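Local atomic coordinates of ribokinase (Arabidopsis thaliana, PDB entry 6ILS), a protein that phosphorylates D-ribose at O-5 with ATP and a divalent cation, giving D-ribose 5-phosphate for nucleotide synthesis and the pentose phosphate pathway. Residues Ser231-Ser244 and Lys273-Ala285. Residues are numbered along the deposited sequence; the frame is centred on the assembly and turned at random.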
# COMPACT_ATOMS: atom_id res chain seq x y z
N SER B 231 -23.85 19.23 -14.42
CA SER B 231 -24.43 19.17 -13.10
C SER B 231 -25.75 19.90 -13.06
O SER B 231 -26.10 20.62 -14.00
CB SER B 231 -23.46 19.77 -12.07
OG SER B 231 -23.29 21.16 -12.30
N ALA B 232 -26.48 19.74 -11.98
CA ALA B 232 -27.69 20.53 -11.79
C ALA B 232 -28.00 20.65 -10.31
O ALA B 232 -27.71 19.73 -9.54
CB ALA B 232 -28.87 19.92 -12.55
N LEU B 233 -28.54 21.80 -9.92
CA LEU B 233 -28.92 22.06 -8.55
C LEU B 233 -30.44 22.18 -8.48
O LEU B 233 -31.03 23.10 -9.07
CB LEU B 233 -28.28 23.33 -8.02
CG LEU B 233 -28.64 23.72 -6.57
CD1 LEU B 233 -28.12 22.68 -5.57
CD2 LEU B 233 -28.12 25.09 -6.23
N PHE B 234 -31.05 21.23 -7.78
CA PHE B 234 -32.50 21.26 -7.55
C PHE B 234 -32.77 21.78 -6.15
O PHE B 234 -32.23 21.26 -5.18
CB PHE B 234 -33.12 19.87 -7.69
CG PHE B 234 -32.97 19.25 -9.05
CD1 PHE B 234 -31.77 18.64 -9.42
CD2 PHE B 234 -34.02 19.24 -9.94
CE1 PHE B 234 -31.64 18.06 -10.66
CE2 PHE B 234 -33.88 18.66 -11.19
CZ PHE B 234 -32.70 18.07 -11.55
N ILE B 235 -33.63 22.78 -6.06
CA ILE B 235 -34.08 23.30 -4.77
C ILE B 235 -35.60 23.18 -4.73
O ILE B 235 -36.28 23.61 -5.67
CB ILE B 235 -33.65 24.74 -4.56
CG1 ILE B 235 -32.12 24.85 -4.65
CG2 ILE B 235 -34.17 25.27 -3.23
CD1 ILE B 235 -31.62 26.26 -4.55
N GLN B 236 -36.14 22.59 -3.68
CA GLN B 236 -37.58 22.37 -3.62
C GLN B 236 -38.37 23.67 -3.74
O GLN B 236 -38.09 24.64 -3.04
CB GLN B 236 -37.97 21.64 -2.33
CG GLN B 236 -39.40 21.15 -2.35
CD GLN B 236 -39.65 20.16 -1.26
OE1 GLN B 236 -39.02 20.21 -0.21
NE2 GLN B 236 -40.57 19.23 -1.50
N GLY B 237 -39.33 23.69 -4.66
CA GLY B 237 -40.16 24.87 -4.87
C GLY B 237 -39.58 25.85 -5.88
O GLY B 237 -40.16 26.91 -6.15
N GLU B 238 -38.42 25.51 -6.43
CA GLU B 238 -37.74 26.41 -7.36
C GLU B 238 -37.42 25.69 -8.66
O GLU B 238 -37.47 24.46 -8.74
CB GLU B 238 -36.46 26.99 -6.74
CG GLU B 238 -36.59 27.47 -5.29
CD GLU B 238 -37.55 28.64 -5.11
OE1 GLU B 238 -37.89 29.31 -6.12
OE2 GLU B 238 -37.96 28.91 -3.96
N LYS B 239 -37.12 26.47 -9.69
CA LYS B 239 -36.70 25.94 -10.97
C LYS B 239 -35.27 25.41 -10.82
O LYS B 239 -34.44 26.08 -10.21
CB LYS B 239 -36.78 27.02 -12.05
CG LYS B 239 -36.53 26.53 -13.46
CD LYS B 239 -36.46 27.70 -14.44
CE LYS B 239 -35.99 27.24 -15.81
NZ LYS B 239 -35.86 28.36 -16.78
N PRO B 240 -34.98 24.22 -11.36
CA PRO B 240 -33.63 23.65 -11.34
C PRO B 240 -32.64 24.51 -12.12
O PRO B 240 -33.03 25.17 -13.09
CB PRO B 240 -33.80 22.29 -12.03
CG PRO B 240 -35.27 21.97 -11.89
CD PRO B 240 -35.95 23.30 -11.97
N ILE B 241 -31.39 24.53 -11.68
CA ILE B 241 -30.32 25.22 -12.40
C ILE B 241 -29.41 24.19 -13.03
O ILE B 241 -28.97 23.26 -12.35
CB ILE B 241 -29.51 26.12 -11.45
CG1 ILE B 241 -30.44 27.08 -10.73
CG2 ILE B 241 -28.44 26.90 -12.21
CD1 ILE B 241 -29.82 27.73 -9.55
N GLN B 242 -29.15 24.31 -14.32
CA GLN B 242 -28.27 23.36 -14.98
C GLN B 242 -26.95 24.03 -15.35
O GLN B 242 -26.93 25.21 -15.70
CB GLN B 242 -28.94 22.76 -16.21
CG GLN B 242 -30.21 21.98 -15.89
CD GLN B 242 -30.89 21.43 -17.14
OE1 GLN B 242 -31.97 21.88 -17.52
NE2 GLN B 242 -30.26 20.46 -17.78
N GLN B 243 -25.87 23.27 -15.26
CA GLN B 243 -24.53 23.75 -15.61
C GLN B 243 -23.83 22.66 -16.40
O GLN B 243 -23.66 21.53 -15.91
CB GLN B 243 -23.74 24.12 -14.36
CG GLN B 243 -22.26 24.50 -14.61
CD GLN B 243 -22.10 25.71 -15.50
OE1 GLN B 243 -22.62 26.79 -15.21
NE2 GLN B 243 -21.36 25.55 -16.61
N SER B 244 -23.42 22.96 -17.63
CA SER B 244 -22.75 21.94 -18.44
C SER B 244 -21.30 21.84 -17.97
O SER B 244 -20.88 22.65 -17.15
CB SER B 244 -22.84 22.28 -19.92
OG SER B 244 -22.26 23.55 -20.14
N LYS B 273 -21.76 33.26 -2.74
CA LYS B 273 -22.03 33.41 -4.18
C LYS B 273 -23.42 32.88 -4.52
O LYS B 273 -23.93 32.08 -3.78
CB LYS B 273 -20.95 32.69 -4.98
CG LYS B 273 -19.59 33.35 -4.88
CD LYS B 273 -18.57 32.70 -5.74
CE LYS B 273 -17.25 33.42 -5.70
NZ LYS B 273 -16.22 32.67 -6.44
N SER B 274 -23.93 33.25 -5.68
CA SER B 274 -25.25 32.78 -6.18
C SER B 274 -25.20 31.30 -6.54
O SER B 274 -24.13 30.81 -6.83
CB SER B 274 -25.65 33.59 -7.37
OG SER B 274 -24.91 33.23 -8.51
N HIS B 275 -26.34 30.62 -6.53
CA HIS B 275 -26.36 29.19 -6.92
C HIS B 275 -25.73 29.03 -8.30
O HIS B 275 -24.95 28.13 -8.50
CB HIS B 275 -27.80 28.66 -6.90
CG HIS B 275 -28.50 28.81 -5.59
ND1 HIS B 275 -27.91 28.48 -4.42
CD2 HIS B 275 -29.73 29.23 -5.29
CE1 HIS B 275 -28.75 28.68 -3.44
NE2 HIS B 275 -29.86 29.15 -3.94
N GLU B 276 -26.10 29.92 -9.22
CA GLU B 276 -25.51 29.88 -10.55
C GLU B 276 -23.99 29.98 -10.50
O GLU B 276 -23.30 29.20 -11.14
CB GLU B 276 -26.07 31.01 -11.42
CG GLU B 276 -27.50 30.79 -11.89
CD GLU B 276 -28.56 31.10 -10.82
OE1 GLU B 276 -28.22 31.69 -9.76
OE2 GLU B 276 -29.74 30.77 -11.07
N GLU B 277 -23.49 30.95 -9.75
CA GLU B 277 -22.04 31.15 -9.61
C GLU B 277 -21.38 29.96 -8.92
O GLU B 277 -20.27 29.59 -9.29
CB GLU B 277 -21.74 32.43 -8.83
CG GLU B 277 -21.97 33.74 -9.60
CD GLU B 277 -22.10 34.97 -8.70
OE1 GLU B 277 -22.20 34.83 -7.46
OE2 GLU B 277 -22.10 36.10 -9.25
N CYS B 278 -22.06 29.39 -7.93
CA CYS B 278 -21.55 28.21 -7.22
C CYS B 278 -21.36 27.04 -8.18
O CYS B 278 -20.32 26.39 -8.17
CB CYS B 278 -22.49 27.79 -6.08
SG CYS B 278 -22.48 28.91 -4.70
N LEU B 279 -22.37 26.76 -9.00
CA LEU B 279 -22.27 25.69 -9.97
C LEU B 279 -21.16 25.92 -10.99
O LEU B 279 -20.43 25.00 -11.36
CB LEU B 279 -23.60 25.51 -10.71
CG LEU B 279 -24.69 24.69 -10.03
CD1 LEU B 279 -25.90 24.58 -10.94
CD2 LEU B 279 -24.20 23.29 -9.67
N ARG B 280 -21.05 27.16 -11.47
CA ARG B 280 -20.01 27.48 -12.46
C ARG B 280 -18.63 27.28 -11.89
O ARG B 280 -17.75 26.71 -12.55
CB ARG B 280 -20.16 28.94 -12.93
CG ARG B 280 -20.54 29.07 -14.40
CD ARG B 280 -20.28 30.49 -14.91
NE ARG B 280 -19.18 30.53 -15.87
CZ ARG B 280 -18.35 31.56 -16.01
NH1 ARG B 280 -18.48 32.64 -15.25
NH2 ARG B 280 -17.38 31.51 -16.91
N PHE B 281 -18.43 27.79 -10.68
CA PHE B 281 -17.16 27.70 -9.96
C PHE B 281 -16.78 26.24 -9.72
O PHE B 281 -15.63 25.85 -9.95
CB PHE B 281 -17.28 28.48 -8.65
CG PHE B 281 -16.03 28.54 -7.84
CD1 PHE B 281 -15.06 29.52 -8.10
CD2 PHE B 281 -15.82 27.65 -6.80
CE1 PHE B 281 -13.90 29.59 -7.33
CE2 PHE B 281 -14.67 27.71 -6.03
CZ PHE B 281 -13.70 28.69 -6.30
N ALA B 282 -17.74 25.43 -9.29
CA ALA B 282 -17.52 24.00 -9.12
C ALA B 282 -17.14 23.31 -10.43
O ALA B 282 -16.23 22.48 -10.47
CB ALA B 282 -18.80 23.32 -8.50
N ALA B 283 -17.84 23.65 -11.51
CA ALA B 283 -17.56 23.05 -12.81
C ALA B 283 -16.15 23.39 -13.28
O ALA B 283 -15.45 22.54 -13.84
CB ALA B 283 -18.58 23.51 -13.83
N ALA B 284 -15.73 24.63 -13.06
CA ALA B 284 -14.39 25.06 -13.45
C ALA B 284 -13.35 24.31 -12.65
O ALA B 284 -12.34 23.87 -13.19
CB ALA B 284 -14.24 26.57 -13.26
N ALA B 285 -13.60 24.12 -11.36
CA ALA B 285 -12.59 23.47 -10.52
C ALA B 285 -12.46 22.01 -10.90
O ALA B 285 -11.35 21.49 -11.00
CB ALA B 285 -12.91 23.62 -9.04
O HOH W 1 -24.35 27.91 -13.50
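Helix 275-285 packs along the hairpin of strands 231-235 and 241-243, with Leu279 set against Ser231, Leu233, Ile241 and Gln243; its axis passes 8.7 Å from that of strand 241-243, at 23° between their directions. Leu279 carries the middle of the contact. Its CD1 meets Ile241 CG2 at 3.7 Å and Leu233 CB at 4.0 Å, while CD2 turns to Ser231 OG. One turn earlier, His275 packs nearer the turn end of the hairpin. Ile235 CD1 sits over one face of its imidazole, 3.7 Å from the ring centroid, a CH-pi contact offset toward the rim. Leu233 CD2 and Ile241 CD1 both press on His275 CB. The hairpin forms one edge of the central sheet of the PfkB kinase fold, and the helix covers it beside helix 257-270. Ser231 lies near the bound ATP. No direct hydrogen bond crosses the contact; the polar link is a water bridge at Gln243. Its CG is anti to the backbone N (chi1 174°), and a bend at chi2 carries the amide over the helix. There OE1 touches Arg280 CG and accepts from a water, 2.7 Å away, that also donates to Glu276 O. NE2 donates to Ser244 O at 3.0 Å. A leucine in place of Gln243 would probably leave this water without its strand-side acceptor and Ser244 O without its amide donor. Ala283 CB rests 3.9 Å from Gln243 CG.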